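Local coordinates for protein beta sliding clamp (Borrelia burgdorferi, PDB 6DJ8) that probably encircles DNA as a ring-shaped head-to-tail homodimer and tethers DNA polymerases to it, giving them processivity, at residues D60-F65 / K223-F227; Y96-K100 / I112-L116. One frame throughout, in Å; residues are numbered along the deposited sequence. Where two conformers were deposited one is given.

Contact 1 (D60-F65 / K223-F227); sequences DRNIFF and KIFNF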
loop_
_atom_site.group_PDB
_atom_site.type_symbol
_atom_site.label_atom_id
_atom_site.label_comp_id
_atom_site.label_asym_id
_atom_site.label_seq_id
_atom_site.Cartn_x
_atom_site.Cartn_y
_atom_site.Cartn_z
ATOM N N ASP A 60 -25.116 4.394 -6.197
ATOM C CA ASP A 60 -24.399 5.555 -6.711
ATOM C C ASP A 60 -25.302 6.394 -7.610
ATOM O O ASP A 60 -24.820 7.257 -8.351
ATOM C CB ASP A 60 -23.110 5.127 -7.419
ATOM C CG ASP A 60 -23.355 4.351 -8.719
ATOM O OD1 ASP A 60 -24.515 4.218 -9.180
ATOM O OD2 ASP A 60 -22.351 3.844 -9.268
ATOM N N ARG A 61 -26.613 6.156 -7.529
ATOM C CA ARG A 61 -27.707 6.773 -8.270
ATOM C C ARG A 61 -27.819 6.164 -9.674
ATOM O O ARG A 61 -28.706 6.549 -10.434
ATOM C CB ARG A 61 -27.587 8.307 -8.318
ATOM C CG ARG A 61 -27.290 8.908 -6.905
ATOM C CD ARG A 61 -27.353 10.419 -6.863
ATOM N NE ARG A 61 -28.720 10.900 -7.019
ATOM C CZ ARG A 61 -29.068 12.182 -7.037
ATOM N NH1 ARG A 61 -30.343 12.520 -7.186
ATOM N NH2 ARG A 61 -28.143 13.124 -6.886
ATOM N N ASN A 62 -26.967 5.202 -10.024
ATOM C CA ASN A 62 -27.136 4.411 -11.243
ATOM C C ASN A 62 -27.212 2.928 -10.921
ATOM O O ASN A 62 -28.178 2.264 -11.308
ATOM C CB ASN A 62 -25.993 4.693 -12.223
ATOM C CG ASN A 62 -26.255 4.128 -13.602
ATOM O OD1 ASN A 62 -26.630 2.967 -13.753
ATOM N ND2 ASN A 62 -26.074 4.961 -14.620
ATOM N N ILE A 63 -26.225 2.394 -10.217
ATOM C CA ILE A 63 -26.266 1.044 -9.678
ATOM C C ILE A 63 -27.057 1.088 -8.376
ATOM O O ILE A 63 -26.846 1.980 -7.540
ATOM C CB ILE A 63 -24.841 0.521 -9.429
ATOM C CG1 ILE A 63 -24.095 0.362 -10.758
ATOM C CG2 ILE A 63 -24.891 -0.783 -8.648
ATOM C CD1 ILE A 63 -22.605 0.162 -10.626
ATOM N N PHE A 64 -27.981 0.145 -8.211
ATOM C CA PHE A 64 -28.781 0.006 -6.999
ATOM C C PHE A 64 -28.501 -1.376 -6.437
ATOM O O PHE A 64 -28.641 -2.379 -7.147
ATOM C CB PHE A 64 -30.273 0.223 -7.287
ATOM C CG PHE A 64 -30.607 1.643 -7.567
ATOM C CD1 PHE A 64 -30.453 2.172 -8.827
ATOM C CD2 PHE A 64 -31.004 2.482 -6.532
ATOM C CE1 PHE A 64 -30.738 3.504 -9.066
ATOM C CE2 PHE A 64 -31.286 3.810 -6.761
ATOM C CZ PHE A 64 -31.158 4.320 -8.034
ATOM N N PHE A 65 -28.070 -1.425 -5.186
ATOM C CA PHE A 65 -27.586 -2.650 -4.575
ATOM C C PHE A 65 -28.429 -2.965 -3.354
ATOM O O PHE A 65 -28.791 -2.064 -2.593
ATOM C CB PHE A 65 -26.107 -2.512 -4.170
ATOM C CG PHE A 65 -25.597 -3.634 -3.299
ATOM C CD1 PHE A 65 -25.070 -4.782 -3.870
ATOM C CD2 PHE A 65 -25.617 -3.529 -1.908
ATOM C CE1 PHE A 65 -24.587 -5.820 -3.092
ATOM C CE2 PHE A 65 -25.141 -4.565 -1.109
ATOM C CZ PHE A 65 -24.618 -5.703 -1.687
ATOM N N LYS A 223 -19.013 -0.570 -14.796
ATOM C CA LYS A 223 -18.780 -0.475 -13.347
ATOM C C LYS A 223 -19.476 -1.602 -12.593
ATOM O O LYS A 223 -18.881 -2.213 -11.695
ATOM C CB LYS A 223 -19.227 0.881 -12.804
ATOM C CG LYS A 223 -19.068 1.020 -11.279
ATOM C CD LYS A 223 -19.494 2.387 -10.794
ATOM C CE LYS A 223 -19.253 2.553 -9.276
ATOM N NZ LYS A 223 -19.766 3.877 -8.816
ATOM N N ILE A 224 -20.710 -1.953 -12.992
ATOM C CA ILE A 224 -21.407 -3.002 -12.250
ATOM C C ILE A 224 -20.650 -4.321 -12.324
ATOM O O ILE A 224 -20.694 -5.119 -11.378
ATOM C CB ILE A 224 -22.874 -3.166 -12.717
ATOM C CG1 ILE A 224 -23.631 -3.998 -11.672
ATOM C CG2 ILE A 224 -22.942 -3.846 -14.086
ATOM C CD1 ILE A 224 -25.129 -4.060 -11.893
ATOM N N PHE A 225 -19.911 -4.568 -13.415
ATOM C CA PHE A 225 -19.175 -5.824 -13.493
ATOM C C PHE A 225 -17.946 -5.809 -12.591
ATOM O O PHE A 225 -17.619 -6.827 -11.978
ATOM C CB PHE A 225 -18.804 -6.129 -14.951
ATOM C CG PHE A 225 -20.017 -6.326 -15.804
ATOM C CD1 PHE A 225 -20.767 -7.482 -15.682
ATOM C CD2 PHE A 225 -20.482 -5.318 -16.626
ATOM C CE1 PHE A 225 -21.937 -7.656 -16.423
ATOM C CE2 PHE A 225 -21.633 -5.486 -17.361
ATOM C CZ PHE A 225 -22.366 -6.662 -17.256
ATOM N N ASN A 226 -17.250 -4.677 -12.499
ATOM C CA ASN A 226 -16.173 -4.583 -11.511
ATOM C C ASN A 226 -16.716 -4.825 -10.111
ATOM O O ASN A 226 -16.149 -5.602 -9.344
ATOM C CB ASN A 226 -15.487 -3.224 -11.618
ATOM C CG ASN A 226 -14.747 -3.070 -12.943
ATOM O OD1 ASN A 226 -14.215 -4.048 -13.460
ATOM N ND2 ASN A 226 -14.711 -1.853 -13.493
ATOM N N PHE A 227 -17.892 -4.267 -9.815
ATOM C CA PHE A 227 -18.533 -4.468 -8.512
ATOM C C PHE A 227 -18.855 -5.941 -8.274
ATOM O O PHE A 227 -18.524 -6.517 -7.223
ATOM C CB PHE A 227 -19.807 -3.619 -8.490
ATOM C CG PHE A 227 -20.547 -3.615 -7.194
ATOM C CD1 PHE A 227 -19.871 -3.517 -5.984
ATOM C CD2 PHE A 227 -21.934 -3.618 -7.193
ATOM C CE1 PHE A 227 -20.573 -3.464 -4.782
ATOM C CE2 PHE A 227 -22.645 -3.566 -5.999
ATOM C CZ PHE A 227 -21.957 -3.493 -4.794
#
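D60, I63 and F65, on the turn and strand start that follow strand 53-59, meet the first residues of helix 223-231 where the N-terminal domain joins the central one. Strand 64-70 pairs with strand 254-259, so one sheet runs through both domains and the helix start packs beside the junction. The salt bridge spans D60 OD2 and K223 NZ, 2.6 Å apart; the lysine comes from the side away from OD1 and uses the anti lone pair of OD2. K223 is fully extended, and its methylenes pass I63 on the way to the carboxylate: I63 CD1 is 3.7 Å from K223 CG. The same CD1 methyl packs on I224 CB at 3.9 Å, in the first turn of the helix. F65 and F227 form an offset edge-to-face pair. The edge of F227 points toward the face of F65, centroids 5.3 Å apart and planes at 66°, and F227 CE2 comes to 3.4 Å from F65 CD1. Both rings have CG opposite the backbone N (chi1 169° for F65, -176° for F227), which extends each ring away from its own backbone to meet the other. The D60 carboxylate is fixed by its own turn: OD1 takes N62 N at 2.8 Å, nearly along the C-O axis, and I63 N at 2.7 Å from the syn side, tilted out of the carboxylate plane, making an Asx turn and Asx motif. With two N-H groups on one oxygen and an ammonium on the other, the carboxylate is probably stabilised as an anion beside the apolar contacts of I63, I224, F65 and F227.

Contact 2 (Y96-K100 / I112-L116); sequences YKKIK and IMGEL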
loop_
_atom_site.group_PDB
_atom_site.type_symbol
_atom_site.label_atom_id
_atom_site.label_comp_id
_atom_site.label_asym_id
_atom_site.label_seq_id
_atom_site.Cartn_x
_atom_site.Cartn_y
_atom_site.Cartn_z
ATOM N N TYR A 96 -16.220 -8.571 19.224
ATOM C CA TYR A 96 -17.464 -9.196 19.658
ATOM C C TYR A 96 -17.985 -10.124 18.573
ATOM O O TYR A 96 -18.001 -9.766 17.389
ATOM C CB TYR A 96 -18.545 -8.164 19.960
ATOM C CG TYR A 96 -18.267 -7.312 21.168
ATOM C CD1 TYR A 96 -18.177 -7.871 22.440
ATOM C CD2 TYR A 96 -18.096 -5.949 21.036
ATOM C CE1 TYR A 96 -17.928 -7.080 23.550
ATOM C CE2 TYR A 96 -17.845 -5.159 22.132
ATOM C CZ TYR A 96 -17.759 -5.730 23.379
ATOM O OH TYR A 96 -17.517 -4.924 24.444
ATOM N N LYS A 97 -18.411 -11.322 18.976
ATOM C CA LYS A 97 -19.013 -12.225 18.000
ATOM C C LYS A 97 -20.333 -11.659 17.468
ATOM O O LYS A 97 -20.617 -11.747 16.267
ATOM C CB LYS A 97 -19.220 -13.602 18.634
ATOM C CG LYS A 97 -19.972 -14.579 17.752
ATOM C CD LYS A 97 -19.041 -15.534 17.016
ATOM C CE LYS A 97 -19.768 -16.233 15.862
ATOM N NZ LYS A 97 -21.082 -16.791 16.294
ATOM N N LYS A 98 -21.123 -11.036 18.342
ATOM C CA LYS A 98 -22.406 -10.432 18.003
ATOM C C LYS A 98 -22.483 -9.028 18.579
ATOM O O LYS A 98 -21.964 -8.762 19.672
ATOM C CB LYS A 98 -23.569 -11.256 18.571
ATOM C CG LYS A 98 -23.619 -12.678 18.060
ATOM C CD LYS A 98 -24.876 -13.407 18.504
ATOM C CE LYS A 98 -24.977 -14.754 17.790
ATOM N NZ LYS A 98 -26.195 -15.531 18.164
ATOM N N ILE A 99 -23.181 -8.133 17.877
ATOM C CA ILE A 99 -23.392 -6.793 18.416
ATOM C C ILE A 99 -24.880 -6.467 18.436
ATOM O O ILE A 99 -25.670 -6.994 17.645
ATOM C CB ILE A 99 -22.620 -5.710 17.635
ATOM C CG1 ILE A 99 -22.867 -5.857 16.122
ATOM C CG2 ILE A 99 -21.135 -5.786 17.931
ATOM C CD1 ILE A 99 -22.331 -4.682 15.347
ATOM N N LYS A 100 -25.257 -5.589 19.361
ATOM C CA LYS A 100 -26.611 -5.071 19.465
ATOM C C LYS A 100 -26.567 -3.634 18.967
ATOM O O LYS A 100 -25.785 -2.819 19.473
ATOM C CB LYS A 100 -27.122 -5.150 20.910
ATOM C CG LYS A 100 -28.573 -4.691 21.114
ATOM C CD LYS A 100 -29.070 -4.998 22.549
ATOM C CE LYS A 100 -30.534 -4.595 22.747
ATOM N NZ LYS A 100 -30.999 -4.709 24.172
ATOM N N ILE A 112 -24.341 1.400 19.785
ATOM C CA ILE A 112 -23.856 0.059 19.509
ATOM C C ILE A 112 -23.122 -0.445 20.738
ATOM O O ILE A 112 -22.315 0.280 21.340
ATOM C CB ILE A 112 -22.947 0.043 18.270
ATOM C CG1 ILE A 112 -23.646 0.771 17.114
ATOM C CG2 ILE A 112 -22.570 -1.371 17.905
ATOM C CD1 ILE A 112 -22.926 0.661 15.755
ATOM N N MET A 113 -23.413 -1.681 21.111
ATOM C CA MET A 113 -22.785 -2.319 22.245
ATOM C C MET A 113 -22.581 -3.770 21.862
ATOM O O MET A 113 -23.239 -4.288 20.949
ATOM C CB MET A 113 -23.645 -2.176 23.516
ATOM C CG MET A 113 -25.039 -2.792 23.368
ATOM S SD MET A 113 -26.369 -1.759 24.041
ATOM C CE MET A 113 -26.171 -0.287 23.029
ATOM N N GLY A 114 -21.642 -4.426 22.534
ATOM C CA GLY A 114 -21.481 -5.848 22.311
ATOM C C GLY A 114 -22.693 -6.572 22.851
ATOM O O GLY A 114 -23.206 -6.231 23.924
ATOM N N GLU A 115 -23.215 -7.524 22.078
ATOM C CA GLU A 115 -24.311 -8.365 22.553
ATOM C C GLU A 115 -23.648 -9.537 23.247
ATOM O O GLU A 115 -23.390 -10.583 22.651
ATOM C CB GLU A 115 -25.254 -8.799 21.438
ATOM C CG GLU A 115 -26.414 -9.672 21.926
ATOM C CD GLU A 115 -27.214 -9.057 23.087
ATOM O OE1 GLU A 115 -27.368 -7.815 23.148
ATOM O OE2 GLU A 115 -27.692 -9.829 23.945
ATOM N N LEU A 116 -23.326 -9.336 24.515
ATOM C CA LEU A 116 -22.712 -10.375 25.314
ATOM C C LEU A 116 -23.756 -11.419 25.678
ATOM O O LEU A 116 -24.960 -11.242 25.464
ATOM C CB LEU A 116 -22.083 -9.763 26.558
ATOM C CG LEU A 116 -21.332 -8.485 26.188
ATOM C CD1 LEU A 116 -21.260 -7.504 27.358
ATOM C CD2 LEU A 116 -19.949 -8.849 25.693
HETATM O O HOH W 1 -20.210 -3.458 24.580
HETATM O O HOH W 2 -20.858 -11.624 21.066
#
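Y96 and G114 meet at the open end of the beta hairpin formed by strands 98-104 and 109-114, in the N-terminal domain, where antiparallel pairing gives way to turns. K100 and M113 are a hydrogen-bonded pair: K100 N gives to M113 O at 2.9 Å, and M113 N returns a bond to K100 O. I99 and G114 follow as a non-hydrogen-bonded pair, and E115 N reaches K98 O at 3.0 Å, lying above the carbonyl plane. The Y96 ring lies flat against G114: G114 CA sits over the ring centre, 3.5 Å from the Y96 centroid and 8° off its normal, a CH-pi contact possible this close because G114 has no side chain. With CG opposite its carbonyl carbon (chi1 -68°), Y96 turns this face to the strand, and L116 CD2 comes to 3.4 Å from Y96 CE1. Water 1 accepts from G114 N at 2.7 Å and is hydrogen-bonded to Y96 OH; water 2 accepts from K98 N and donates to E115 O. The extended methylenes of K100 run past E115, whose OE1 is 3.3 Å from K100 CD, while the ammonium goes on to F14 in a cation-pi contact. I99 and I112 leave the other side of the sheet toward helix 83-92, with I99 CD1 4.2 Å from I112 CG2. E115 centres an inverse gamma turn, closed by a weak L116 N to G114 O bond, just beyond the strand end. Such an antiparallel hairpin, its apolar side backing onto a helix, is typical of bacterial beta processivity factors, whose helices pack against antiparallel sheets.

In the fold
Contacts 1 and 2 have centres about 31 Å apart and nearest atoms about 17 Å apart, so neither touches the other. The centre of contact 1 lies about 9 Å, that of contact 2 about 33 Å, from the centre of the chain. Contact 1 brings together segments 158 residues apart, from the N-terminal and central domains; contact 2 joins segments only 12 residues apart, both in the N-terminal domain. They belong to different sheets: 64-70 is part of the one that continues into the central domain, whereas 98-104 and 109-114 lie in the five-stranded sheet. One is a junction between domains, the other a local hairpin, and neither is touched by the second subunit.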